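Long-range contacts in extracellular solute-binding protein family 1 (Kribbella flavida, PDB 5IXP), which probably captures a solute outside the cell and delivers it to an ABC transporter, as extracellular solute-binding proteins of family 1 do: residues D123-A128 against A231-A236; A135-L140 against D258-F263. All coordinates share one frame; numbering follows the deposited sequence. Where two conformers were deposited one is given.

Contact 1. Residues D123-A128 against A231-A236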
loop_
_atom_site.group_PDB
_atom_site.type_symbol
_atom_site.label_atom_id
_atom_site.label_comp_id
_atom_site.label_asym_id
_atom_site.label_seq_id
_atom_site.Cartn_x
_atom_site.Cartn_y
_atom_site.Cartn_z
ATOM N N ASP A 123 -16.453 18.318 8.968
ATOM C CA ASP A 123 -16.661 19.598 9.639
ATOM C C ASP A 123 -15.943 20.724 8.910
ATOM O O ASP A 123 -16.511 21.805 8.707
ATOM C CB ASP A 123 -16.197 19.520 11.097
ATOM C CG ASP A 123 -14.724 19.182 11.229
ATOM O OD1 ASP A 123 -14.229 18.364 10.433
ATOM O OD2 ASP A 123 -14.056 19.737 12.135
ATOM N N LEU A 124 -14.700 20.486 8.489
ATOM C CA LEU A 124 -13.975 21.498 7.727
ATOM C C LEU A 124 -14.603 21.705 6.355
ATOM O O LEU A 124 -14.694 22.844 5.877
ATOM C CB LEU A 124 -12.500 21.113 7.605
ATOM C CG LEU A 124 -11.749 20.950 8.932
ATOM C CD1 LEU A 124 -10.262 20.623 8.696
ATOM C CD2 LEU A 124 -11.917 22.181 9.835
ATOM N N PHE A 125 -15.056 20.624 5.710
ATOM C CA PHE A 125 -15.756 20.773 4.436
ATOM C C PHE A 125 -16.995 21.646 4.604
ATOM O O PHE A 125 -17.238 22.564 3.809
ATOM C CB PHE A 125 -16.145 19.405 3.869
ATOM C CG PHE A 125 -15.069 18.743 3.031
ATOM C CD1 PHE A 125 -13.726 18.855 3.376
ATOM C CD2 PHE A 125 -15.414 17.987 1.912
ATOM C CE1 PHE A 125 -12.737 18.228 2.626
ATOM C CE2 PHE A 125 -14.437 17.355 1.146
ATOM C CZ PHE A 125 -13.087 17.479 1.500
ATOM N N ALA A 126 -17.796 21.366 5.634
ATOM C CA ALA A 126 -19.017 22.140 5.849
ATOM C C ALA A 126 -18.704 23.627 5.969
ATOM O O ALA A 126 -19.339 24.468 5.317
ATOM C CB ALA A 126 -19.739 21.638 7.097
ATOM N N ARG A 127 -17.704 23.961 6.790
ATOM C CA ARG A 127 -17.360 25.355 7.045
ATOM C C ARG A 127 -16.786 26.029 5.806
ATOM O O ARG A 127 -16.862 27.258 5.672
ATOM C CB ARG A 127 -16.373 25.423 8.215
ATOM C CG ARG A 127 -17.013 25.042 9.551
ATOM C CD ARG A 127 -15.995 24.748 10.648
ATOM N NE ARG A 127 -14.850 25.659 10.625
ATOM C CZ ARG A 127 -13.712 25.453 11.291
ATOM N NH1 ARG A 127 -13.559 24.364 12.046
ATOM N NH2 ARG A 127 -12.721 26.333 11.201
ATOM N N ALA A 128 -16.201 25.252 4.903
ATOM C CA ALA A 128 -15.631 25.794 3.683
ATOM C C ALA A 128 -16.643 25.896 2.553
ATOM O O ALA A 128 -16.288 26.357 1.464
ATOM C CB ALA A 128 -14.439 24.941 3.233
ATOM N N ALA A 231 -5.302 20.905 11.009
ATOM C CA ALA A 231 -4.154 21.116 10.127
ATOM C C ALA A 231 -4.428 20.686 8.684
ATOM O O ALA A 231 -3.961 21.344 7.745
ATOM C CB ALA A 231 -2.930 20.382 10.664
ATOM N N PHE A 232 -5.142 19.576 8.474
ATOM C CA PHE A 232 -5.409 19.140 7.102
ATOM C C PHE A 232 -6.788 18.497 7.001
ATOM O O PHE A 232 -7.291 17.914 7.966
ATOM C CB PHE A 232 -4.330 18.170 6.578
ATOM C CG PHE A 232 -4.046 17.015 7.494
ATOM C CD1 PHE A 232 -4.767 15.836 7.395
ATOM C CD2 PHE A 232 -3.042 17.103 8.453
ATOM C CE1 PHE A 232 -4.492 14.760 8.247
ATOM C CE2 PHE A 232 -2.771 16.036 9.308
ATOM C CZ PHE A 232 -3.499 14.863 9.201
ATOM N N ALA A 233 -7.384 18.588 5.802
ATOM C CA ALA A 233 -8.781 18.224 5.599
ATOM C C ALA A 233 -9.004 16.925 4.833
ATOM O O ALA A 233 -10.128 16.407 4.870
ATOM C CB ALA A 233 -9.530 19.348 4.860
ATOM N N THR A 234 -7.999 16.402 4.120
ATOM C CA THR A 234 -8.149 15.153 3.374
ATOM C C THR A 234 -6.884 14.309 3.494
ATOM O O THR A 234 -5.800 14.813 3.804
ATOM C CB THR A 234 -8.415 15.370 1.876
ATOM O OG1 THR A 234 -7.216 15.855 1.250
ATOM C CG2 THR A 234 -9.558 16.368 1.632
HETATM N N MSE A 235 -7.039 13.013 3.229
HETATM C CA MSE A 235 -5.906 12.099 3.039
HETATM C C MSE A 235 -6.232 11.030 2.004
HETATM O O MSE A 235 -7.371 10.555 1.945
HETATM C CB MSE A 235 -5.515 11.389 4.344
HETATM C CG MSE A 235 -4.740 12.206 5.357
HETATM SE SE MSE A 235 -3.948 10.939 6.621
HETATM C CE MSE A 235 -2.536 10.220 5.429
ATOM N N ALA A 236 -5.235 10.644 1.203
ATOM C CA ALA A 236 -5.333 9.405 0.447
ATOM C C ALA A 236 -5.253 8.257 1.441
ATOM O O ALA A 236 -4.336 8.198 2.266
ATOM C CB ALA A 236 -4.221 9.309 -0.596
#

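Contact 2. Residues A135-L140 against D258-F263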
loop_
_atom_site.group_PDB
_atom_site.type_symbol
_atom_site.label_atom_id
_atom_site.label_comp_id
_atom_site.label_asym_id
_atom_site.label_seq_id
_atom_site.Cartn_x
_atom_site.Cartn_y
_atom_site.Cartn_z
ATOM N N ALA A 135 -21.521 10.799 -1.036
ATOM C CA ALA A 135 -21.871 10.611 -2.442
ATOM C C ALA A 135 -21.624 11.879 -3.249
ATOM O O ALA A 135 -21.217 11.807 -4.415
ATOM C CB ALA A 135 -23.326 10.156 -2.574
ATOM N N GLU A 136 -21.835 13.043 -2.640
ATOM C CA GLU A 136 -21.533 14.299 -3.320
ATOM C C GLU A 136 -20.036 14.591 -3.327
ATOM O O GLU A 136 -19.507 15.107 -4.321
ATOM C CB GLU A 136 -22.289 15.443 -2.650
ATOM C CG GLU A 136 -23.805 15.313 -2.746
ATOM C CD GLU A 136 -24.304 15.451 -4.172
ATOM O OE1 GLU A 136 -23.597 16.071 -4.991
ATOM O OE2 GLU A 136 -25.408 14.950 -4.473
ATOM N N VAL A 137 -19.345 14.295 -2.223
ATOM C CA VAL A 137 -17.900 14.521 -2.164
ATOM C C VAL A 137 -17.183 13.688 -3.219
ATOM O O VAL A 137 -16.231 14.155 -3.860
ATOM C CB VAL A 137 -17.375 14.229 -0.744
ATOM C CG1 VAL A 137 -15.837 14.181 -0.715
ATOM C CG2 VAL A 137 -17.897 15.284 0.240
ATOM N N ALA A 138 -17.638 12.449 -3.429
ATOM C CA ALA A 138 -17.025 11.584 -4.434
ATOM C C ALA A 138 -16.991 12.240 -5.811
ATOM O O ALA A 138 -16.058 12.000 -6.588
ATOM C CB ALA A 138 -17.770 10.244 -4.498
ATOM N N LYS A 139 -17.987 13.071 -6.134
ATOM C CA LYS A 139 -18.012 13.714 -7.445
ATOM C C LYS A 139 -16.971 14.814 -7.588
ATOM O O LYS A 139 -16.687 15.226 -8.714
ATOM C CB LYS A 139 -19.397 14.293 -7.725
ATOM C CG LYS A 139 -20.528 13.284 -7.651
ATOM C CD LYS A 139 -21.871 13.986 -7.827
ATOM C CE LYS A 139 -23.025 13.036 -7.604
ATOM N NZ LYS A 139 -24.332 13.747 -7.707
ATOM N N LEU A 140 -16.394 15.294 -6.487
ATOM C CA LEU A 140 -15.380 16.341 -6.562
ATOM C C LEU A 140 -14.034 15.844 -7.073
ATOM O O LEU A 140 -13.255 16.648 -7.599
ATOM C CB LEU A 140 -15.153 16.963 -5.187
ATOM C CG LEU A 140 -16.233 17.797 -4.528
ATOM C CD1 LEU A 140 -15.737 18.205 -3.146
ATOM C CD2 LEU A 140 -16.522 19.010 -5.382
ATOM N N ASP A 258 -15.155 11.316 7.511
ATOM C CA ASP A 258 -15.946 10.469 6.631
ATOM C C ASP A 258 -15.011 9.925 5.560
ATOM O O ASP A 258 -13.838 10.305 5.479
ATOM C CB ASP A 258 -17.121 11.233 6.003
ATOM C CG ASP A 258 -18.345 10.348 5.761
ATOM O OD1 ASP A 258 -18.181 9.130 5.484
ATOM O OD2 ASP A 258 -19.477 10.879 5.857
ATOM N N VAL A 259 -15.525 9.029 4.732
ATOM C CA VAL A 259 -14.728 8.508 3.632
ATOM C C VAL A 259 -15.598 8.454 2.389
ATOM O O VAL A 259 -16.764 8.049 2.442
ATOM C CB VAL A 259 -14.109 7.133 3.966
ATOM C CG1 VAL A 259 -15.176 6.136 4.316
ATOM C CG2 VAL A 259 -13.260 6.637 2.808
ATOM N N ALA A 260 -15.029 8.911 1.281
ATOM C CA ALA A 260 -15.699 9.004 -0.006
ATOM C C ALA A 260 -15.252 7.859 -0.910
ATOM O O ALA A 260 -14.066 7.524 -0.962
ATOM C CB ALA A 260 -15.408 10.350 -0.675
ATOM N N ASP A 261 -16.211 7.269 -1.628
ATOM C CA ASP A 261 -15.957 6.114 -2.487
ATOM C C ASP A 261 -15.406 6.600 -3.827
ATOM O O ASP A 261 -16.088 6.611 -4.855
ATOM C CB ASP A 261 -17.241 5.315 -2.668
ATOM C CG ASP A 261 -17.034 4.011 -3.433
ATOM O OD1 ASP A 261 -15.897 3.702 -3.853
ATOM O OD2 ASP A 261 -18.030 3.291 -3.626
ATOM N N VAL A 262 -14.137 7.010 -3.799
ATOM C CA VAL A 262 -13.505 7.642 -4.953
ATOM C C VAL A 262 -12.007 7.587 -4.734
ATOM O O VAL A 262 -11.536 7.529 -3.593
ATOM C CB VAL A 262 -13.992 9.105 -5.140
ATOM C CG1 VAL A 262 -13.457 9.988 -4.014
ATOM C CG2 VAL A 262 -13.556 9.672 -6.492
ATOM N N PHE A 263 -11.253 7.598 -5.834
ATOM C CA PHE A 263 -9.832 7.845 -5.722
ATOM C C PHE A 263 -9.442 8.595 -6.990
ATOM O O PHE A 263 -9.770 8.132 -8.095
ATOM C CB PHE A 263 -8.983 6.579 -5.567
ATOM C CG PHE A 263 -7.600 6.861 -5.063
ATOM C CD1 PHE A 263 -7.403 7.239 -3.737
ATOM C CD2 PHE A 263 -6.504 6.773 -5.903
ATOM C CE1 PHE A 263 -6.137 7.514 -3.255
ATOM C CE2 PHE A 263 -5.221 7.051 -5.424
ATOM C CZ PHE A 263 -5.044 7.421 -4.099
#

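Contact 1. Residues D123-A128 against A231-A236
Leu124 and Phe125 of helix 122-127 pack on Ala233 and Thr234 of strand 232-238, a helix-on-strand contact in a lobe of the periplasmic binding protein fold. All the touching residues are buried, and the contact is apolar. The strand turns a corner at Ala233, whose methyl group points at the helix. Leu124 meets it with one branch: Leu124 CD1 lies 4.1 Å from Ala233 CB. Leu124 CD1 is also 4.1 Å from the carbonyl oxygen Phe232 O. In Leu124 the CG stands beside the backbone N (chi1 -59°), and CD1 continues the chain outward as an extended arm (chi2 -178°).

Phe125 comes to the strand with the far end of its ring. Phe125 CE1 is 4.1 Å from Ala233 CB, so the small methyl is shared between the leucine branch and the ring. The ring also approaches the carbonyl oxygen of Ala233 obliquely. Trp163 lies almost parallel to this ring, and Tyr120 meets it at a moderate tilt.

Thr234 splits its side chain between two kinds of contact. Its OG1 sits between the backbone N and the carbonyl carbon (chi1 71°) and is hydrogen-bonded to Tyr147 OH and Trp163 O. That rotation leaves the methyl group for Phe125, and the two side chains cross at about a right angle. Phe154 of helix 144-157 packs against both Leu124 and Ala233. At the Phe125 ring, Thr234 CG2 lies at the edge, near the ring plane, 3.7 Å from Phe125 CZ.

Contact 2. Residues A135-L140 against D258-F263
Ala138 of helix 134-138 packs on Ala260 and Val262, where strand 257-260 runs out into a turn. In this lobe of the solute-binding protein, the helix is set against the side of the strand that carries the Ala260 methyl, and on the turn that follows it. Ala138 has the most surface buried by the contact, and Ala138 CA lies 5.3 Å from Ala260 CA. Small side chains permit this close approach. The Ala260 methyl points at the helix, and Ala260 CB sits 4.1 Å from the backbone Ala138 N. It also meets Val137, whose CG1 is 3.9 Å away from Ala260 CB. The valine reaches it with the branch anti to its backbone N (chi1 169°).

Val262 packs beside Ala260 on the same residue, toward its carbonyl. Val262 CB lies 4.0 Å from Ala138 CB. Val262 CG1 fits between the backbone N and the carbonyl carbon of its own residue (chi1 69°) and rests near Ala138 CA. The second branch, Val262 CG2, is 3.4 Å from Ala138 O, so a methyl group packs against the helix carbonyl.

Asp261 lies between Ala260 and Val262 and is the centre of an inverse gamma turn. The turn brings the side chains of Ala260 and Val262 to the same helix residue. A weak bond from Val262 N to Ala260 O, 2.9 Å, closes it. Asp261 meets the helix through its carbonyl: Ala138 CB is 4.0 Å from Asp261 O. Its carboxylate leads away, to Arg342 and Asn341 of helix 335-344.

Strand 257-260 pairs antiparallel with strand 108-121. Val137 touches Tyr120 of that strand, while Asp261 also packs on Ile338 of helix 335-344.

Contact 1 is the core one, with every touching residue buried; contact 2 is only partly buried. Each sets a short helix on a strand, and both strands, 232-238 and 257-260, pair with strand 108-121. Helices 122-127 and 134-138 follow each other in the chain. The contacts touch twice: Phe125 CE2 packs on Val137 CG1, and Ala236 CB on Phe263 CE1. Contacts 1 and 2 are both mainly apolar, but contact 1 uses an aromatic ring and a leucine branch, whereas contact 2 relies on alanines and valines close to the backbone. Among the touching residues, contact 1 has a buried, hydrogen-bonded threonine hydroxyl and contact 2 an ion-paired aspartate.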